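Local coordinates for protein DNA alpha-glucosyltransferase (Enterobacteria phage T4, PDB 1XV5) that is a phage glycosyltransferase of the GT-B clan, built from two domains with parallel sheets, and binds uridine-5'-diphosphate, at residues F45-S50 and G234-P239; I199-G204 and L282-K287; F212-D217 and L294-Q299. All blocks are in the same frame, centred on the assembly; numbering follows the deposited sequence.

Interaction 1 (F45-S50 and G234-P239); sequences FTRTSS and GLERSP. With UDP (uridine-5'-diphosphate), chain C.
Arg47 reaches across to Gly234 and Glu236 and meets the uracil of UDP on the way. Its CG stands anti to the carbonyl carbon (chi1 -46°), and the chain then runs extended from CG to NE, which carries the guanidinium to the far segment. All three partners lie at the edge of that group, near its plane. Arg47 NH1 gives a hydrogen bond to Gly234 O (3.1 Å), the oxygen lying only 7° out of the guanidinium plane, and another to UDP O4 (2.7 Å). Arg47 NH2 forms a salt bridge with Glu236 OE2 (2.7 Å), in which the N-H bond itself is weak, and adds a weak bond to Gly234 O. Glu236 bends at chi2 to offer OE2, its carboxylate turned 81° from the guanidinium. The three acceptors together should fix the rotation of the guanidinium and so the donor given to O4. Ser50 CB lies 3.5 Å from UDP O2, at the other carbonyl of the uracil. The two segments belong to different GT-B domains: 45-50 lies in the loop between strands 34-40 and 58-60, whereas the loop 234-239 follows strand 229-233 and enters helix 239-246, where Ser238 is the N-cap.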
loop_
_atom_site.group_PDB
_atom_site.type_symbol
_atom_site.label_atom_id
_atom_site.label_comp_id
_atom_site.label_asym_id
_atom_site.label_seq_id
_atom_site.Cartn_x
_atom_site.Cartn_y
_atom_site.Cartn_z
ATOM N N PHE A 45 1.571 16.068 5.974
ATOM C CA PHE A 45 0.457 15.323 5.413
ATOM C C PHE A 45 -0.646 15.087 6.431
ATOM O O PHE A 45 -0.421 15.147 7.639
ATOM C CB PHE A 45 0.943 13.984 4.857
ATOM C CG PHE A 45 2.038 14.116 3.837
ATOM C CD1 PHE A 45 3.356 14.315 4.234
ATOM C CD2 PHE A 45 1.749 14.051 2.479
ATOM C CE1 PHE A 45 4.373 14.446 3.293
ATOM C CE2 PHE A 45 2.760 14.181 1.528
ATOM C CZ PHE A 45 4.074 14.378 1.937
ATOM N N THR A 46 -1.839 14.802 5.923
ATOM C CA THR A 46 -3.014 14.572 6.751
ATOM C C THR A 46 -3.003 13.293 7.587
ATOM O O THR A 46 -3.471 13.289 8.724
ATOM C CB THR A 46 -4.289 14.559 5.876
ATOM O OG1 THR A 46 -4.458 15.840 5.258
ATOM C CG2 THR A 46 -5.519 14.236 6.715
ATOM N N ARG A 47 -2.469 12.210 7.032
ATOM C CA ARG A 47 -2.464 10.931 7.739
ATOM C C ARG A 47 -1.168 10.602 8.472
ATOM O O ARG A 47 -0.835 9.432 8.648
ATOM C CB ARG A 47 -2.782 9.802 6.757
ATOM C CG ARG A 47 -3.958 10.097 5.834
ATOM C CD ARG A 47 -4.226 8.935 4.879
ATOM N NE ARG A 47 -4.895 9.387 3.659
ATOM C CZ ARG A 47 -6.154 9.109 3.333
ATOM N NH1 ARG A 47 -6.911 8.368 4.133
ATOM N NH2 ARG A 47 -6.660 9.584 2.204
ATOM N N THR A 48 -0.441 11.617 8.918
ATOM C CA THR A 48 0.810 11.350 9.610
ATOM C C THR A 48 0.618 10.495 10.864
ATOM O O THR A 48 1.555 9.853 11.323
ATOM C CB THR A 48 1.527 12.652 10.004
ATOM O OG1 THR A 48 2.856 12.343 10.442
ATOM C CG2 THR A 48 0.782 13.352 11.124
ATOM N N SER A 49 -0.596 10.471 11.406
ATOM C CA SER A 49 -0.874 9.692 12.610
ATOM C C SER A 49 -1.552 8.348 12.353
ATOM O O SER A 49 -1.875 7.627 13.294
ATOM C CB SER A 49 -1.737 10.508 13.578
ATOM O OG SER A 49 -1.016 11.617 14.086
ATOM N N SER A 50 -1.757 8.004 11.088
ATOM C CA SER A 50 -2.415 6.744 10.763
ATOM C C SER A 50 -1.639 5.523 11.247
ATOM O O SER A 50 -2.234 4.532 11.676
ATOM C CB SER A 50 -2.655 6.650 9.257
ATOM O OG SER A 50 -3.634 7.593 8.854
ATOM N N GLY A 234 -11.414 5.830 4.906
ATOM C CA GLY A 234 -10.255 6.402 4.246
ATOM C C GLY A 234 -10.482 7.376 3.102
ATOM O O GLY A 234 -9.519 7.892 2.540
ATOM N N LEU A 235 -11.736 7.644 2.761
ATOM C CA LEU A 235 -12.030 8.558 1.657
ATOM C C LEU A 235 -11.906 10.025 2.050
ATOM O O LEU A 235 -12.834 10.610 2.609
ATOM C CB LEU A 235 -13.435 8.292 1.110
ATOM C CG LEU A 235 -13.693 6.927 0.463
ATOM C CD1 LEU A 235 -15.133 6.870 -0.023
ATOM C CD2 LEU A 235 -12.728 6.697 -0.696
ATOM N N GLU A 236 -10.753 10.614 1.744
ATOM C CA GLU A 236 -10.494 12.010 2.061
ATOM C C GLU A 236 -11.214 12.922 1.072
ATOM O O GLU A 236 -11.508 12.521 -0.056
ATOM C CB GLU A 236 -8.988 12.297 2.007
ATOM C CG GLU A 236 -8.403 12.511 0.593
ATOM C CD GLU A 236 -8.178 11.225 -0.199
ATOM O OE1 GLU A 236 -7.680 11.321 -1.338
ATOM O OE2 GLU A 236 -8.489 10.125 0.304
ATOM N N ARG A 237 -11.501 14.149 1.499
ATOM C CA ARG A 237 -12.158 15.097 0.617
ATOM C C ARG A 237 -11.125 15.626 -0.365
ATOM O O ARG A 237 -9.949 15.794 -0.027
ATOM C CB ARG A 237 -12.781 16.248 1.412
ATOM C CG ARG A 237 -14.091 15.882 2.096
ATOM C CD ARG A 237 -14.819 17.121 2.589
ATOM N NE ARG A 237 -15.091 18.043 1.490
ATOM C CZ ARG A 237 -16.016 17.849 0.553
ATOM N NH1 ARG A 237 -16.781 16.767 0.576
ATOM N NH2 ARG A 237 -16.161 18.731 -0.424
ATOM N N SER A 238 -11.571 15.869 -1.588
ATOM C CA SER A 238 -10.700 16.355 -2.650
ATOM C C SER A 238 -11.585 16.494 -3.875
ATOM O O SER A 238 -12.754 16.111 -3.840
ATOM C CB SER A 238 -9.613 15.321 -2.943
ATOM O OG SER A 238 -10.197 14.137 -3.467
ATOM N N PRO A 239 -11.050 17.055 -4.971
ATOM C CA PRO A 239 -11.886 17.188 -6.163
ATOM C C PRO A 239 -12.489 15.842 -6.569
ATOM O O PRO A 239 -13.637 15.774 -6.990
ATOM C CB PRO A 239 -10.912 17.736 -7.197
ATOM C CG PRO A 239 -10.064 18.660 -6.360
ATOM C CD PRO A 239 -9.792 17.813 -5.122
HETATM N N1 UDP C . -4.195 3.608 5.701
HETATM C C2 UDP C . -4.428 4.093 6.972
HETATM N N3 UDP C . -5.337 5.119 7.040
HETATM C C4 UDP C . -6.028 5.688 5.986
HETATM C C5 UDP C . -5.738 5.120 4.705
HETATM C C6 UDP C . -4.850 4.125 4.609
HETATM O O2 UDP C . -3.878 3.642 7.963
HETATM O O4 UDP C . -6.817 6.606 6.204
HETATM C "C1'" UDP C . -3.215 2.526 5.558
HETATM C "C2'" UDP C . -3.766 1.239 4.954
HETATM O "O2'" UDP C . -4.440 0.469 5.926
HETATM C "C3'" UDP C . -2.476 0.612 4.441
HETATM C "C4'" UDP C . -1.748 1.828 3.871
HETATM O "O4'" UDP C . -2.219 2.957 4.656
HETATM O "O3'" UDP C . -1.742 0.075 5.541
HETATM C "C5'" UDP C . -2.003 2.097 2.401
HETATM O "O5'" UDP C . -1.225 1.208 1.608
HETATM P PA UDP C . -1.812 0.447 0.335
HETATM O O1A UDP C . -0.693 -0.361 -0.192
HETATM O O2A UDP C . -3.077 -0.232 0.724
HETATM O O3A UDP C . -2.209 1.618 -0.737
HETATM P PB UDP C . -1.546 3.084 -1.050
HETATM O O1B UDP C . -1.688 3.312 -2.511
HETATM O O2B UDP C . -2.136 4.060 -0.107
HETATM O O3B UDP C . -0.005 2.904 -0.711
#

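Interaction 2 (I199-G204 and L282-K287); sequences INRWIG and LERMSK
Arg201 lies along Met285 and then brings its guanidinium against Arg284, so one side chain of strand 199-203 meets two neighbouring residues of helix 278-286. Arg201 CB touches Met285 SD and CE, both at 3.8 Å. CG, placed anti to the backbone N (chi1 -168°), and then CD stay against the same methyl, Arg201 CG to Met285 CE being 3.7 Å. The two chains lie alongside, running opposite ways. At chi3 the arginine turns, and NE comes near the backbone of Arg284 and is hydrogen-bonded to Ser288 OG. Arg284 CB sits 3.8 Å from Arg201 CZ, over the centre of one guanidinium face. Arg201 NH2 lies beside Arg284 O and CB, while Arg201 NH1 ends beside Arg284 CD and 4.0 Å from Arg284 NE. The two guanidinium planes are 54° apart, and both arginines are held by Glu233, whose OE2 takes Arg201 NH1 while OE1 takes Arg284 NH2. Met285, bent at chi2 and chi3, brings CE to Arg201 O (3.4 Å) and to Ile203 CG2 (3.5 Å), a tight carbon contact. The axes of 199-203 and 282-286 run roughly antiparallel (145°), 9.7 Å apart, a helix packed on the parallel sheet of the Rossmann-like domain. On this face helix 308-316 lies alongside, touching Met285 and Ile203 through Leu313, while strands 229-233 and 288-293 flank strand 199-203, and helix 212-223 packs on its opposite face against Trp202.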
loop_
_atom_site.group_PDB
_atom_site.type_symbol
_atom_site.label_atom_id
_atom_site.label_comp_id
_atom_site.label_asym_id
_atom_site.label_seq_id
_atom_site.Cartn_x
_atom_site.Cartn_y
_atom_site.Cartn_z
ATOM N N ILE A 199 -22.121 -6.335 8.235
ATOM C CA ILE A 199 -21.266 -5.183 7.972
ATOM C C ILE A 199 -20.311 -5.466 6.818
ATOM O O ILE A 199 -19.591 -6.467 6.821
ATOM C CB ILE A 199 -20.419 -4.804 9.210
ATOM C CG1 ILE A 199 -21.328 -4.581 10.420
ATOM C CG2 ILE A 199 -19.590 -3.563 8.908
ATOM C CD1 ILE A 199 -22.416 -3.542 10.211
ATOM N N ASN A 200 -20.322 -4.576 5.831
ATOM C CA ASN A 200 -19.460 -4.692 4.665
ATOM C C ASN A 200 -18.578 -3.455 4.709
ATOM O O ASN A 200 -19.055 -2.339 4.522
ATOM C CB ASN A 200 -20.314 -4.732 3.397
ATOM C CG ASN A 200 -21.298 -5.889 3.407
ATOM O OD1 ASN A 200 -22.408 -5.781 3.937
ATOM N ND2 ASN A 200 -20.885 -7.010 2.841
ATOM N N ARG A 201 -17.291 -3.664 4.962
ATOM C CA ARG A 201 -16.355 -2.557 5.113
ATOM C C ARG A 201 -15.277 -2.479 4.039
ATOM O O ARG A 201 -14.462 -3.387 3.880
ATOM C CB ARG A 201 -15.720 -2.654 6.508
ATOM C CG ARG A 201 -14.924 -1.435 6.983
ATOM C CD ARG A 201 -14.367 -1.688 8.390
ATOM N NE ARG A 201 -15.422 -2.020 9.352
ATOM C CZ ARG A 201 -16.143 -1.129 10.030
ATOM N NH1 ARG A 201 -15.929 0.172 9.873
ATOM N NH2 ARG A 201 -17.107 -1.538 10.846
ATOM N N TRP A 202 -15.294 -1.372 3.304
ATOM C CA TRP A 202 -14.335 -1.095 2.240
ATOM C C TRP A 202 -13.270 -0.172 2.834
ATOM O O TRP A 202 -13.599 0.717 3.620
ATOM C CB TRP A 202 -15.058 -0.366 1.102
ATOM C CG TRP A 202 -14.213 0.003 -0.085
ATOM C CD1 TRP A 202 -14.092 -0.697 -1.257
ATOM C CD2 TRP A 202 -13.407 1.181 -0.237
ATOM N NE1 TRP A 202 -13.264 -0.024 -2.129
ATOM C CE2 TRP A 202 -12.831 1.132 -1.527
ATOM C CE3 TRP A 202 -13.117 2.276 0.593
ATOM C CZ2 TRP A 202 -11.981 2.136 -2.008
ATOM C CZ3 TRP A 202 -12.270 3.276 0.113
ATOM C CH2 TRP A 202 -11.713 3.197 -1.175
ATOM N N ILE A 203 -12.004 -0.386 2.479
ATOM C CA ILE A 203 -10.920 0.473 2.962
ATOM C C ILE A 203 -10.025 0.910 1.804
ATOM O O ILE A 203 -9.781 0.145 0.867
ATOM C CB ILE A 203 -10.033 -0.223 4.033
ATOM C CG1 ILE A 203 -9.564 -1.593 3.532
ATOM C CG2 ILE A 203 -10.799 -0.341 5.346
ATOM C CD1 ILE A 203 -8.487 -2.235 4.422
ATOM N N GLY A 204 -9.546 2.149 1.872
ATOM C CA GLY A 204 -8.683 2.682 0.834
ATOM C C GLY A 204 -8.589 4.194 0.939
ATOM O O GLY A 204 -8.505 4.739 2.039
ATOM N N LEU A 282 -8.208 -1.894 11.813
ATOM C CA LEU A 282 -8.028 -3.342 11.924
ATOM C C LEU A 282 -8.969 -3.932 12.974
ATOM O O LEU A 282 -9.507 -5.022 12.792
ATOM C CB LEU A 282 -6.569 -3.681 12.268
ATOM C CG LEU A 282 -5.535 -3.375 11.177
ATOM C CD1 LEU A 282 -4.138 -3.670 11.692
ATOM C CD2 LEU A 282 -5.827 -4.220 9.935
ATOM N N GLU A 283 -9.170 -3.211 14.071
ATOM C CA GLU A 283 -10.066 -3.681 15.121
ATOM C C GLU A 283 -11.497 -3.721 14.580
ATOM O O GLU A 283 -12.204 -4.719 14.742
ATOM C CB GLU A 283 -9.971 -2.757 16.342
ATOM C CG GLU A 283 -10.873 -3.116 17.514
ATOM C CD GLU A 283 -10.640 -4.520 18.055
ATOM O OE1 GLU A 283 -9.489 -5.004 18.021
ATOM O OE2 GLU A 283 -11.615 -5.134 18.532
ATOM N N ARG A 284 -11.919 -2.643 13.921
ATOM C CA ARG A 284 -13.268 -2.582 13.361
ATOM C C ARG A 284 -13.468 -3.643 12.281
ATOM O O ARG A 284 -14.518 -4.296 12.221
ATOM C CB ARG A 284 -13.548 -1.202 12.751
ATOM C CG ARG A 284 -13.736 -0.076 13.763
ATOM C CD ARG A 284 -14.182 1.215 13.068
ATOM N NE ARG A 284 -13.139 1.814 12.238
ATOM C CZ ARG A 284 -12.226 2.674 12.682
ATOM N NH1 ARG A 284 -12.219 3.042 13.958
ATOM N NH2 ARG A 284 -11.327 3.183 11.847
ATOM N N MET A 285 -12.459 -3.806 11.433
ATOM C CA MET A 285 -12.529 -4.770 10.341
ATOM C C MET A 285 -12.589 -6.206 10.845
ATOM O O MET A 285 -13.292 -7.038 10.269
ATOM C CB MET A 285 -11.324 -4.604 9.413
ATOM C CG MET A 285 -11.375 -5.454 8.151
ATOM S SD MET A 285 -12.695 -4.965 7.010
ATOM C CE MET A 285 -11.975 -3.471 6.265
ATOM N N SER A 286 -11.862 -6.493 11.925
ATOM C CA SER A 286 -11.836 -7.841 12.485
ATOM C C SER A 286 -13.213 -8.273 12.978
ATOM O O SER A 286 -13.462 -9.465 13.182
ATOM C CB SER A 286 -10.835 -7.922 13.644
ATOM O OG SER A 286 -11.311 -7.202 14.772
ATOM N N LYS A 287 -14.100 -7.303 13.176
ATOM C CA LYS A 287 -15.451 -7.588 13.645
ATOM C C LYS A 287 -16.487 -7.368 12.551
ATOM O O LYS A 287 -17.688 -7.362 12.819
ATOM C CB LYS A 287 -15.779 -6.717 14.869
ATOM C CG LYS A 287 -14.947 -7.077 16.104
ATOM C CD LYS A 287 -15.243 -6.171 17.302
ATOM C CE LYS A 287 -14.754 -4.751 17.069
ATOM N NZ LYS A 287 -14.847 -3.913 18.302
#

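Interaction 3 (F212-D217 and L294-Q299); sequences FYQMFD and LSKLNQ
Gln214 and Met215 of helix 212-223 receive Leu294 and Lys296 from the loop after strand 288-293, in the Rossmann-like domain of this GT-B fold. Phe212 opens the segment with its side chain directed away from the loop; with Tyr213 and Phe216 it serves the other side of the helix, where the three rings pack toward the sheet and helix 239-246. Gln214 faces the loop: its CB meets Leu294 CD1 at 4.1 Å, and a bend at chi2 (66°) turns the amide toward Lys296. Met215 comes next, with its backbone N 3.9 Å and its SD 4.2 Å from Leu294 CD1, so one leucine methyl fits against two successive helix residues while the sulfur side chain continues to the sheet, where it touches Thr230 and Met232. From the loop, Lys296 comes head-on to Gln214: a chi1 of 51° sets its CG on the hindered side, and a bend at chi3 turns the end of the chain toward the amide. Behind it, the backbone of Lys296 is hydrogen-bonded to Trp209. The lysine thus ends with Lys296 NZ 3.0 Å from Gln214 OE1.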
loop_
_atom_site.group_PDB
_atom_site.type_symbol
_atom_site.label_atom_id
_atom_site.label_comp_id
_atom_site.label_asym_id
_atom_site.label_seq_id
_atom_site.Cartn_x
_atom_site.Cartn_y
_atom_site.Cartn_z
ATOM N N PHE A 212 -13.822 2.665 -5.323
ATOM C CA PHE A 212 -14.898 3.054 -4.423
ATOM C C PHE A 212 -16.246 3.197 -5.134
ATOM O O PHE A 212 -17.287 2.931 -4.540
ATOM C CB PHE A 212 -14.554 4.335 -3.633
ATOM C CG PHE A 212 -14.250 5.542 -4.482
ATOM C CD1 PHE A 212 -12.937 5.867 -4.810
ATOM C CD2 PHE A 212 -15.274 6.380 -4.913
ATOM C CE1 PHE A 212 -12.644 7.015 -5.554
ATOM C CE2 PHE A 212 -14.997 7.528 -5.657
ATOM C CZ PHE A 212 -13.678 7.845 -5.976
ATOM N N TYR A 213 -16.243 3.588 -6.407
ATOM C CA TYR A 213 -17.513 3.716 -7.120
ATOM C C TYR A 213 -18.194 2.359 -7.224
ATOM O O TYR A 213 -19.421 2.262 -7.166
ATOM C CB TYR A 213 -17.307 4.279 -8.528
ATOM C CG TYR A 213 -17.164 5.778 -8.567
ATOM C CD1 TYR A 213 -15.999 6.375 -9.045
ATOM C CD2 TYR A 213 -18.191 6.604 -8.110
ATOM C CE1 TYR A 213 -15.857 7.764 -9.068
ATOM C CE2 TYR A 213 -18.060 7.993 -8.124
ATOM C CZ TYR A 213 -16.891 8.565 -8.604
ATOM O OH TYR A 213 -16.753 9.941 -8.617
ATOM N N GLN A 214 -17.391 1.313 -7.383
ATOM C CA GLN A 214 -17.928 -0.034 -7.489
ATOM C C GLN A 214 -18.542 -0.488 -6.168
ATOM O O GLN A 214 -19.488 -1.284 -6.152
ATOM C CB GLN A 214 -16.832 -0.999 -7.957
ATOM C CG GLN A 214 -16.498 -0.860 -9.452
ATOM C CD GLN A 214 -15.853 0.477 -9.823
ATOM O OE1 GLN A 214 -16.089 1.010 -10.910
ATOM N NE2 GLN A 214 -15.027 1.009 -8.932
ATOM N N MET A 215 -18.021 0.030 -5.059
ATOM C CA MET A 215 -18.563 -0.315 -3.749
ATOM C C MET A 215 -19.932 0.362 -3.588
ATOM O O MET A 215 -20.890 -0.254 -3.113
ATOM C CB MET A 215 -17.616 0.148 -2.637
ATOM C CG MET A 215 -17.957 -0.413 -1.261
ATOM S SD MET A 215 -17.751 -2.213 -1.169
ATOM C CE MET A 215 -18.756 -2.597 0.267
ATOM N N PHE A 216 -20.021 1.630 -3.986
ATOM C CA PHE A 216 -21.287 2.359 -3.905
ATOM C C PHE A 216 -22.329 1.623 -4.738
ATOM O O PHE A 216 -23.483 1.476 -4.332
ATOM C CB PHE A 216 -21.141 3.782 -4.462
ATOM C CG PHE A 216 -20.468 4.748 -3.526
ATOM C CD1 PHE A 216 -20.993 4.998 -2.261
ATOM C CD2 PHE A 216 -19.331 5.443 -3.929
ATOM C CE1 PHE A 216 -20.394 5.931 -1.412
ATOM C CE2 PHE A 216 -18.729 6.376 -3.087
ATOM C CZ PHE A 216 -19.261 6.620 -1.828
ATOM N N ASP A 217 -21.904 1.163 -5.911
ATOM C CA ASP A 217 -22.779 0.454 -6.839
ATOM C C ASP A 217 -23.259 -0.857 -6.222
ATOM O O ASP A 217 -24.448 -1.181 -6.273
ATOM C CB ASP A 217 -22.026 0.170 -8.143
ATOM C CG ASP A 217 -22.950 -0.232 -9.283
ATOM O OD1 ASP A 217 -22.537 -1.063 -10.119
ATOM O OD2 ASP A 217 -24.078 0.293 -9.358
ATOM N N LEU A 294 -11.232 -3.168 -3.663
ATOM C CA LEU A 294 -11.551 -3.275 -5.075
ATOM C C LEU A 294 -10.611 -2.575 -6.046
ATOM O O LEU A 294 -11.043 -2.092 -7.096
ATOM C CB LEU A 294 -12.990 -2.792 -5.285
ATOM C CG LEU A 294 -14.020 -3.464 -4.367
ATOM C CD1 LEU A 294 -15.396 -2.845 -4.592
ATOM C CD2 LEU A 294 -14.052 -4.970 -4.629
ATOM N N SER A 295 -9.327 -2.532 -5.714
ATOM C CA SER A 295 -8.361 -1.906 -6.607
ATOM C C SER A 295 -8.387 -2.637 -7.946
ATOM O O SER A 295 -8.442 -3.869 -8.001
ATOM C CB SER A 295 -6.958 -1.941 -6.000
ATOM O OG SER A 295 -6.874 -1.007 -4.938
ATOM N N LYS A 296 -8.345 -1.860 -9.021
ATOM C CA LYS A 296 -8.426 -2.400 -10.373
ATOM C C LYS A 296 -7.390 -1.796 -11.314
ATOM O O LYS A 296 -7.728 -1.316 -12.403
ATOM C CB LYS A 296 -9.832 -2.136 -10.911
ATOM C CG LYS A 296 -10.257 -0.671 -10.761
ATOM C CD LYS A 296 -11.761 -0.531 -10.600
ATOM C CE LYS A 296 -12.497 -1.006 -11.836
ATOM N NZ LYS A 296 -13.969 -0.927 -11.653
ATOM N N LEU A 297 -6.129 -1.824 -10.894
ATOM C CA LEU A 297 -5.049 -1.287 -11.711
ATOM C C LEU A 297 -4.969 -2.007 -13.047
ATOM O O LEU A 297 -5.308 -3.188 -13.153
ATOM C CB LEU A 297 -3.703 -1.447 -10.995
ATOM C CG LEU A 297 -3.425 -0.548 -9.792
ATOM C CD1 LEU A 297 -2.164 -1.029 -9.090
ATOM C CD2 LEU A 297 -3.274 0.902 -10.248
ATOM N N ASN A 298 -4.521 -1.292 -14.071
ATOM C CA ASN A 298 -4.365 -1.906 -15.378
ATOM C C ASN A 298 -3.314 -3.004 -15.231
ATOM O O ASN A 298 -2.394 -2.895 -14.418
ATOM C CB ASN A 298 -3.901 -0.876 -16.407
ATOM C CG ASN A 298 -3.697 -1.482 -17.782
ATOM O OD1 ASN A 298 -2.716 -2.188 -18.025
ATOM N ND2 ASN A 298 -4.633 -1.220 -18.690
ATOM N N GLN A 299 -3.471 -4.054 -16.027
ATOM C CA GLN A 299 -2.583 -5.208 -16.030
ATOM C C GLN A 299 -1.089 -4.871 -16.039
ATOM O O GLN A 299 -0.292 -5.553 -15.398
ATOM C CB GLN A 299 -2.921 -6.073 -17.247
ATOM C CG GLN A 299 -2.176 -7.382 -17.338
ATOM C CD GLN A 299 -2.491 -8.119 -18.624
ATOM O OE1 GLN A 299 -3.656 -8.288 -18.985
ATOM N NE2 GLN A 299 -1.451 -8.563 -19.322
#

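Strand 199-203 ties interactions 2 and 3 together: it meets helix 278-286 on one face, while Trp202 and Asn200 on the other pack against helix 212-223, with Trp202 CB 3.7 Å from Met215 CG. Trp202 CZ3 also touches Leu235 CD2 of interaction 1 at 3.5 Å, and the same Leu235 methyl, CD2, lies 4.2 Å from Phe212 CB. The three centres are about 17 to 19 Å apart. Interaction 1 holds the uracil of UDP directly, and interaction 2 comes close through Gly204, which touches the ligand, and Ile203, whose side chain is about 5 Å from it. In interaction 3, which is more remote, the side chain of Leu294 is about 12 Å from the bound UDP.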